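Local coordinates for protein SaTIE-TED (Staphylococcus aureus, PDB 6FX6) that is of unknown function but, as the thioester domain of an LPXTG-anchored surface protein, probably serves in attachment of the bacterium to host molecules, at residues A[104-107]-A[111-114]. Residues are numbered along the deposited sequence; the frame is centred on the assembly and turned at random.
Sequences IWEL and KYHT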
ATOM      1  N   ILE A 104      -2.160  -4.204 -10.960  1.00 32.81           N
ATOM      2  CA  ILE A 104      -2.417  -5.399 -10.149  1.00 33.17           C
ATOM      3  C   ILE A 104      -2.600  -6.608 -11.057  1.00 33.89           C
ATOM      4  O   ILE A 104      -2.005  -7.657 -10.822  1.00 38.40           O
ATOM      5  CB  ILE A 104      -3.651  -5.207  -9.224  1.00 31.74           C
ATOM      6  CG1 ILE A 104      -3.277  -4.299  -8.048  1.00 31.24           C
ATOM      7  CG2 ILE A 104      -4.188  -6.541  -8.701  1.00 32.00           C
ATOM      8  CD1 ILE A 104      -4.465  -3.703  -7.317  1.00 29.88           C
ATOM      9  N   TRP A 105      -3.413  -6.449 -12.098  1.00 35.14           N
ATOM     10  CA  TRP A 105      -3.662  -7.533 -13.048  1.00 38.48           C
ATOM     11  C   TRP A 105      -2.442  -7.947 -13.873  1.00 40.33           C
ATOM     12  O   TRP A 105      -2.359  -9.106 -14.265  1.00 41.79           O
ATOM     13  CB  TRP A 105      -4.817  -7.189 -13.994  1.00 37.79           C
ATOM     14  CG  TRP A 105      -6.193  -7.357 -13.432  1.00 35.53           C
ATOM     15  CD1 TRP A 105      -6.550  -7.908 -12.230  1.00 36.99           C
ATOM     16  CD2 TRP A 105      -7.410  -7.015 -14.089  1.00 34.25           C
ATOM     17  NE1 TRP A 105      -7.914  -7.900 -12.092  1.00 32.93           N
ATOM     18  CE2 TRP A 105      -8.468  -7.362 -13.221  1.00 33.63           C
ATOM     19  CE3 TRP A 105      -7.711  -6.444 -15.331  1.00 33.67           C
ATOM     20  CZ2 TRP A 105      -9.809  -7.146 -13.550  1.00 35.52           C
ATOM     21  CZ3 TRP A 105      -9.043  -6.226 -15.657  1.00 36.55           C
ATOM     22  CH2 TRP A 105     -10.077  -6.575 -14.767  1.00 35.39           C
ATOM     23  N   GLU A 106      -1.513  -7.028 -14.144  1.00 42.83           N
ATOM     24  CA  GLU A 106      -0.244  -7.395 -14.800  1.00 48.88           C
ATOM     25  C   GLU A 106       0.550  -8.420 -13.997  1.00 51.86           C
ATOM     26  O   GLU A 106       1.168  -9.306 -14.578  1.00 55.96           O
ATOM     27  CB  GLU A 106       0.645  -6.174 -15.070  1.00 51.62           C
ATOM     28  CG  GLU A 106       0.158  -5.295 -16.213  1.00 54.45           C
ATOM     29  CD  GLU A 106       1.272  -4.596 -16.983  1.00 60.07           C
ATOM     30  OE1 GLU A 106       2.293  -5.249 -17.287  1.00 66.83           O
ATOM     31  OE2 GLU A 106       1.112  -3.394 -17.308  1.00 57.77           O
ATOM     32  N   LEU A 107       0.523  -8.296 -12.670  1.00 51.86           N
ATOM     33  CA  LEU A 107       1.197  -9.254 -11.787  1.00 56.40           C
ATOM     34  C   LEU A 107       0.499 -10.609 -11.687  1.00 53.87           C
ATOM     35  O   LEU A 107       1.121 -11.589 -11.290  1.00 58.48           O
ATOM     36  CB  LEU A 107       1.361  -8.671 -10.379  1.00 57.11           C
ATOM     37  CG  LEU A 107       2.344  -7.513 -10.223  1.00 59.81           C
ATOM     38  CD1 LEU A 107       2.307  -7.040  -8.780  1.00 59.23           C
ATOM     39  CD2 LEU A 107       3.762  -7.914 -10.633  1.00 64.62           C
ATOM     40  N   LYS A 111      -2.512  -9.629 -19.934  1.00 60.62           N
ATOM     41  CA  LYS A 111      -1.726  -9.070 -21.036  1.00 63.13           C
ATOM     42  C   LYS A 111      -2.630  -8.154 -21.861  1.00 61.29           C
ATOM     43  O   LYS A 111      -3.728  -8.562 -22.255  1.00 58.88           O
ATOM     44  CB  LYS A 111      -1.170 -10.195 -21.913  1.00 71.28           C
ATOM     45  CG  LYS A 111      -0.301 -11.201 -21.166  1.00 77.44           C
ATOM     46  CD  LYS A 111       0.223 -12.282 -22.097  1.00 86.93           C
ATOM     47  CE  LYS A 111       1.281 -13.146 -21.422  1.00 90.97           C
ATOM     48  NZ  LYS A 111       1.898 -14.120 -22.371  1.00 97.19           N
ATOM     49  N   TYR A 112      -2.172  -6.927 -22.117  1.00 57.69           N
ATOM     50  CA  TYR A 112      -2.982  -5.910 -22.799  1.00 55.46           C
ATOM     51  C   TYR A 112      -2.568  -5.764 -24.251  1.00 60.82           C
ATOM     52  O   TYR A 112      -1.412  -5.448 -24.537  1.00 59.70           O
ATOM     53  CB  TYR A 112      -2.859  -4.566 -22.082  1.00 51.09           C
ATOM     54  CG  TYR A 112      -3.205  -4.688 -20.625  1.00 46.72           C
ATOM     55  CD1 TYR A 112      -4.489  -5.072 -20.235  1.00 43.14           C
ATOM     56  CD2 TYR A 112      -2.255  -4.461 -19.634  1.00 44.00           C
ATOM     57  CE1 TYR A 112      -4.823  -5.216 -18.903  1.00 40.42           C
ATOM     58  CE2 TYR A 112      -2.581  -4.600 -18.297  1.00 43.53           C
ATOM     59  CZ  TYR A 112      -3.864  -4.977 -17.937  1.00 40.01           C
ATOM     60  OH  TYR A 112      -4.193  -5.120 -16.621  1.00 35.38           O
ATOM     61  N   HIS A 113      -3.523  -5.995 -25.152  1.00 62.14           N
ATOM     62  CA  HIS A 113      -3.308  -5.864 -26.593  1.00 70.16           C
ATOM     63  C   HIS A 113      -3.604  -4.438 -27.056  1.00 67.75           C
ATOM     64  O   HIS A 113      -2.887  -3.902 -27.906  1.00 68.10           O
ATOM     65  CB  HIS A 113      -4.173  -6.873 -27.359  1.00 75.46           C
ATOM     66  CG  HIS A 113      -4.048  -8.275 -26.851  1.00 84.38           C
ATOM     67  ND1 HIS A 113      -3.003  -9.104 -27.197  1.00 91.17           N
ATOM     68  CD2 HIS A 113      -4.824  -8.986 -25.998  1.00 87.48           C
ATOM     69  CE1 HIS A 113      -3.146 -10.269 -26.590  1.00 94.73           C
ATOM     70  NE2 HIS A 113      -4.243 -10.224 -25.856  1.00 91.92           N
ATOM     71  N   THR A 114      -4.661  -3.840 -26.499  1.00 61.08           N
ATOM     72  CA  THR A 114      -5.052  -2.457 -26.785  1.00 58.84           C
ATOM     73  C   THR A 114      -5.345  -1.743 -25.478  1.00 51.44           C
ATOM     74  O   THR A 114      -5.963  -2.326 -24.580  1.00 50.82           O
ATOM     75  CB  THR A 114      -6.320  -2.403 -27.670  1.00 59.98           C
ATOM     76  OG1 THR A 114      -6.089  -3.134 -28.877  1.00 67.35           O
ATOM     77  CG2 THR A 114      -6.706  -0.962 -28.027  1.00 59.47           C
TER
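Y112 reaches from the start of strand 111-115 to the last turn of helix 94-107, where its hydroxyl end meets W105 and the CE2 edge of its ring touches E106. The contacts are van der Waals in kind. Y112 OH is 3.4 Å from W105 CB and lies at the indole edge, near its plane. The same oxygen, Y112 OH, is 4.0 Å from W105 CE3. The two side chains run roughly at right angles, and the rings do not stack. Y112 CE2 meets the aliphatic part of E106, with E106 CG 3.5 Å away. With chi1 at -74°, this CG is anti to the carbonyl carbon and comes to the ring edge; the bend at chi2 (-149°) then sets the direction of the carboxylate. The carboxylate stands steeply to the phenol ring, its plane turned 79° from it, and E106 OE2 is 4.0 Å from Y112 CE2.

The contact packs across a short helix-to-strand connection in the thioester domain, where three residues link helix 94-107 to strand 111-115, which pairs antiparallel with strand 20-24 in the large sheet. The tyrosine thus joins helix end and sheet, and Y22 and I20 of strand 20-24 also pack on it. The chain turns a corner at H113, where H113 and T114 both face V21 in a classic beta bulge.

No hydrogen bond links the two segments directly; the polar ends are satisfied by neighbours. The Y112 hydroxyl is hydrogen-bonded to the backbone O of M102, about one turn back in the same helix, which would hold the hydroxyl beside W105 CB. E106 OE2 forms a salt bridge with K125 and a hydrogen bond with Y121, two residues of helix 121-134, and this pairing would favour the ionised carboxylate.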